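Local coordinates for putative effector, AYWB SAP54-like protein ('Echinacea purpurea' witches'-broom phytoplasma, PDB 6INR), which is a phytoplasmal effector that causes phyllody and interacts with MADS transcription factors, presumably those of the host plant, at residues 20-23 with 24-28; 63-66 with 67-70. One frame throughout, in Å; residues are numbered along the deposited sequence.

Contact 1: residues 20-23 with 24-28; sequences NLTI and EENII
Ile23 and Ile27, one helical turn apart, meet where the CG2 methyl of Ile23 comes against the CD1 end of Ile27, at 4.1 Å. The two side chains cross at a slant. The first torsion of Ile23 (chi1 -59°) puts CG1 beside the backbone N and CG2 anti to it. Ile27 reaches back with an extended CG1-CD1 arm (chi2 180°). Thr22 and Asn26 run side by side and point the same way. CG2 of Thr22 is 4.0 Å from ND2 of Asn26. That ND2 also lies near Thr22 O, but the angle is too poor for a hydrogen bond. CG of Glu24 sits against the preceding turn, 3.1 Å from Asn20 O. This is one run of alpha helix in the first arm of a two-helix antiparallel hairpin. Ile23 and Ile27 are its buried residues, and both touch Tyr81 of helix 55-84; Ile27 also meets Leu78. Four i to i+4 backbone bonds set the spacing. Glu24 N bonds to Asn20 O at 2.9 Å, with an N-H...O angle of 167°. Ile27 N bonds to Ile23 O, also at 2.9 Å. Glu25 and Asn26 repeat the pattern with Leu21 and Thr22. Further out, OD1 of Asn20 accepts a hydrogen bond from the backbone N of Asn86, at the last modelled residue of the chain.

Contact 2: residues 63-66 with 67-70; sequences LKEN and YKQL
Tyr67 lays the start of its ring beside the carbonyl of Leu63. Ring atom CD2 is 3.3 Å from Leu63 O, which approaches the ring obliquely. The same oxygen takes the backbone N-H of Tyr67 at 2.9 Å. The Tyr67 side chain also touches Asn37, Lys40 and Ile41 of helix 16-49. Lys68 comes next. Its N bonds to Lys64 O, with a weak second bond to Glu65 O. The side chain bends at CG-CD (chi3 86°), which brings NZ to 3.2 Å from OE2 of Glu65. This i to i+3 salt bridge meets the carboxylate on its syn side, 18° out of plane. The Glu65 and Lys68 chains lie side by side. The whole run is regular alpha helix on the second arm of the helical hairpin, and the ion pair lies on its surface. CD of Lys68 also passes CG of Lys64 at 4.0 Å, although NZ of Lys64 is turned to a salt bridge with Asp45. Gln69 follows, its N bonded to Glu65 O at 3.0 Å. Its side chain crosses that of Asn66, and the amide planes are 64° apart. The two amides approach oxygen to oxygen, Gln69 OE1 to Asn66 OD1 at 3.8 Å. Leu70 N closes the series on Asn66 O at 2.9 Å, while its side chain touches Asn37 across the hairpin.

The two contacts lie on different arms of one helical hairpin. Contact 1 is near the start of helix 16-49, and contact 2 runs up to the middle of helix 55-84. They come in series along the chain, separated by the turn between the helices. Their centres are 25 Å apart, their nearest atoms are about 12 Å apart, and they do not touch. They lie on opposite sides of the chain's centre. Contact 1 packs against the C-terminal end of helix 55-84, at Leu78 and Tyr81, whereas contact 2 packs against Asn37, Lys40 and Ile41 of helix 16-49. Each therefore joins the arms at a different level, consistent with helices paired along much of their length.

Contact 1: residues 20-23 with 24-28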
loop_
_atom_site.group_PDB
_atom_site.type_symbol
_atom_site.label_atom_id
_atom_site.label_comp_id
_atom_site.label_asym_id
_atom_site.label_seq_id
_atom_site.Cartn_x
_atom_site.Cartn_y
_atom_site.Cartn_z
ATOM N N ASN A 20 -16.622 2.010 14.190
ATOM C CA ASN A 20 -15.237 1.585 14.421
ATOM C C ASN A 20 -14.862 0.233 13.850
ATOM O O ASN A 20 -13.722 0.018 13.500
ATOM C CB ASN A 20 -14.894 1.611 15.906
ATOM C CG ASN A 20 -14.552 2.996 16.381
ATOM O OD1 ASN A 20 -14.980 4.009 15.794
ATOM N ND2 ASN A 20 -13.754 3.063 17.428
ATOM N N LEU A 21 -15.806 -0.690 13.776
ATOM C CA LEU A 21 -15.491 -2.025 13.203
ATOM C C LEU A 21 -15.322 -1.837 11.706
ATOM O O LEU A 21 -14.428 -2.372 11.084
ATOM C CB LEU A 21 -16.543 -3.097 13.542
ATOM C CG LEU A 21 -16.776 -3.337 15.035
ATOM C CD1 LEU A 21 -17.893 -4.353 15.284
ATOM C CD2 LEU A 21 -15.493 -3.774 15.736
ATOM N N THR A 22 -16.123 -0.967 11.155
ATOM C CA THR A 22 -15.979 -0.654 9.752
ATOM C C THR A 22 -14.625 0.000 9.465
ATOM O O THR A 22 -13.958 -0.353 8.495
ATOM C CB THR A 22 -17.115 0.227 9.278
ATOM O OG1 THR A 22 -18.279 -0.590 9.171
ATOM C CG2 THR A 22 -16.822 0.796 7.923
ATOM N N ILE A 23 -14.215 0.944 10.308
ATOM C CA ILE A 23 -12.922 1.641 10.076
ATOM C C ILE A 23 -11.762 0.668 10.271
ATOM O O ILE A 23 -10.893 0.572 9.428
ATOM C CB ILE A 23 -12.663 2.917 10.938
ATOM C CG1 ILE A 23 -13.743 4.000 10.727
ATOM C CG2 ILE A 23 -11.305 3.521 10.582
ATOM C CD1 ILE A 23 -13.876 4.474 9.291
ATOM N N GLU A 24 -11.762 -0.041 11.385
ATOM C CA GLU A 24 -10.722 -1.036 11.652
ATOM C C GLU A 24 -10.517 -2.014 10.511
ATOM O O GLU A 24 -9.382 -2.368 10.212
ATOM C CB GLU A 24 -10.991 -1.789 12.936
ATOM C CG GLU A 24 -10.851 -0.875 14.146
ATOM C CD GLU A 24 -10.788 -1.616 15.462
ATOM O OE1 GLU A 24 -11.646 -2.495 15.685
ATOM O OE2 GLU A 24 -9.879 -1.311 16.280
ATOM N N GLU A 25 -11.603 -2.450 9.877
ATOM C CA GLU A 25 -11.496 -3.386 8.762
ATOM C C GLU A 25 -10.794 -2.703 7.595
ATOM O O GLU A 25 -9.967 -3.279 6.909
ATOM C CB GLU A 25 -12.876 -3.910 8.357
ATOM C CG GLU A 25 -12.906 -4.816 7.122
ATOM C CD GLU A 25 -14.306 -5.313 6.748
ATOM O OE1 GLU A 25 -15.294 -4.537 6.894
ATOM O OE2 GLU A 25 -14.433 -6.490 6.294
ATOM N N ASN A 26 -11.171 -1.470 7.357
ATOM C CA ASN A 26 -10.524 -0.640 6.326
ATOM C C ASN A 26 -9.028 -0.478 6.575
ATOM O O ASN A 26 -8.205 -0.479 5.656
ATOM C CB ASN A 26 -11.179 0.718 6.273
ATOM C CG ASN A 26 -12.458 0.713 5.459
ATOM O OD1 ASN A 26 -12.505 0.130 4.385
ATOM N ND2 ASN A 26 -13.471 1.426 5.926
ATOM N N ILE A 27 -8.685 -0.398 7.840
ATOM C CA ILE A 27 -7.291 -0.223 8.218
ATOM C C ILE A 27 -6.420 -1.465 8.007
ATOM O O ILE A 27 -5.347 -1.410 7.377
ATOM C CB ILE A 27 -7.154 0.230 9.667
ATOM C CG1 ILE A 27 -7.630 1.684 9.799
ATOM C CG2 ILE A 27 -5.708 0.070 10.096
ATOM C CD1 ILE A 27 -7.526 2.204 11.206
ATOM N N ILE A 28 -6.870 -2.588 8.547
ATOM C CA ILE A 28 -6.186 -3.866 8.297
ATOM C C ILE A 28 -6.031 -4.190 6.822
ATOM O O ILE A 28 -5.003 -4.708 6.393
ATOM C CB ILE A 28 -6.898 -5.032 8.965
ATOM C CG1 ILE A 28 -6.861 -4.788 10.465
ATOM C CG2 ILE A 28 -6.193 -6.343 8.623
ATOM C CD1 ILE A 28 -7.649 -5.792 11.273
#

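Contact 2: residues 63-66 with 67-70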
loop_
_atom_site.group_PDB
_atom_site.type_symbol
_atom_site.label_atom_id
_atom_site.label_comp_id
_atom_site.label_asym_id
_atom_site.label_seq_id
_atom_site.Cartn_x
_atom_site.Cartn_y
_atom_site.Cartn_z
ATOM N N LEU A 63 7.742 0.593 -12.533
ATOM C CA LEU A 63 6.909 -0.184 -11.596
ATOM C C LEU A 63 7.284 0.145 -10.177
ATOM O O LEU A 63 6.437 0.405 -9.332
ATOM C CB LEU A 63 7.081 -1.697 -11.783
ATOM C CG LEU A 63 6.396 -2.386 -12.963
ATOM C CD1 LEU A 63 6.688 -3.881 -12.921
ATOM C CD2 LEU A 63 4.901 -2.127 -12.955
ATOM N N LYS A 64 8.579 0.144 -9.923
ATOM C CA LYS A 64 9.054 0.362 -8.566
ATOM C C LYS A 64 8.562 1.725 -8.092
ATOM O O LYS A 64 8.223 1.925 -6.921
ATOM C CB LYS A 64 10.572 0.257 -8.476
ATOM C CG LYS A 64 11.082 0.433 -7.050
ATOM C CD LYS A 64 12.561 0.176 -6.951
ATOM C CE LYS A 64 13.054 0.475 -5.553
ATOM N NZ LYS A 64 14.372 -0.166 -5.286
ATOM N N GLU A 65 8.480 2.646 -9.041
ATOM C CA GLU A 65 8.089 4.024 -8.730
ATOM C C GLU A 65 6.602 4.076 -8.433
ATOM O O GLU A 65 6.168 4.681 -7.453
ATOM C CB GLU A 65 8.478 5.001 -9.849
ATOM C CG GLU A 65 9.984 5.254 -9.916
ATOM C CD GLU A 65 10.602 5.612 -8.564
ATOM O OE1 GLU A 65 10.143 6.601 -7.940
ATOM O OE2 GLU A 65 11.537 4.900 -8.116
ATOM N N ASN A 66 5.837 3.377 -9.256
ATOM C CA ASN A 66 4.382 3.262 -9.044
ATOM C C ASN A 66 4.026 2.682 -7.674
ATOM O O ASN A 66 3.144 3.189 -6.977
ATOM C CB ASN A 66 3.746 2.418 -10.120
ATOM C CG ASN A 66 3.768 3.082 -11.486
ATOM O OD1 ASN A 66 3.326 4.213 -11.662
ATOM N ND2 ASN A 66 4.224 2.339 -12.476
ATOM N N TYR A 67 4.735 1.633 -7.294
ATOM C CA TYR A 67 4.519 0.987 -5.988
ATOM C C TYR A 67 4.908 1.840 -4.809
ATOM O O TYR A 67 4.296 1.771 -3.759
ATOM C CB TYR A 67 5.177 -0.393 -5.915
ATOM C CG TYR A 67 4.339 -1.373 -6.706
ATOM C CD1 TYR A 67 2.996 -1.593 -6.370
ATOM C CD2 TYR A 67 4.836 -2.007 -7.821
ATOM C CE1 TYR A 67 2.192 -2.431 -7.110
ATOM C CE2 TYR A 67 4.041 -2.851 -8.567
ATOM C CZ TYR A 67 2.719 -3.058 -8.213
ATOM O OH TYR A 67 1.925 -3.912 -8.960
ATOM N N LYS A 68 5.915 2.665 -4.977
ATOM C CA LYS A 68 6.324 3.555 -3.878
ATOM C C LYS A 68 5.277 4.648 -3.706
ATOM O O LYS A 68 4.953 5.035 -2.595
ATOM C CB LYS A 68 7.717 4.165 -4.115
ATOM C CG LYS A 68 8.875 3.174 -3.976
ATOM C CD LYS A 68 10.064 3.599 -4.837
ATOM C CE LYS A 68 10.953 4.592 -4.104
ATOM N NZ LYS A 68 12.026 5.108 -4.999
ATOM N N GLN A 69 4.747 5.130 -4.818
ATOM C CA GLN A 69 3.701 6.180 -4.785
ATOM C C GLN A 69 2.419 5.632 -4.191
ATOM O O GLN A 69 1.743 6.279 -3.419
ATOM C CB GLN A 69 3.439 6.746 -6.167
ATOM C CG GLN A 69 4.726 7.176 -6.834
ATOM C CD GLN A 69 4.577 7.532 -8.298
ATOM O OE1 GLN A 69 3.844 6.870 -9.052
ATOM N NE2 GLN A 69 5.302 8.578 -8.723
ATOM N N LEU A 70 2.119 4.407 -4.585
ATOM C CA LEU A 70 0.973 3.650 -4.070
ATOM C C LEU A 70 1.115 3.512 -2.569
ATOM O O LEU A 70 0.197 3.801 -1.820
ATOM C CB LEU A 70 0.934 2.269 -4.738
ATOM C CG LEU A 70 -0.370 1.563 -5.043
ATOM C CD1 LEU A 70 -1.204 2.234 -6.115
ATOM C CD2 LEU A 70 -0.007 0.180 -5.513
#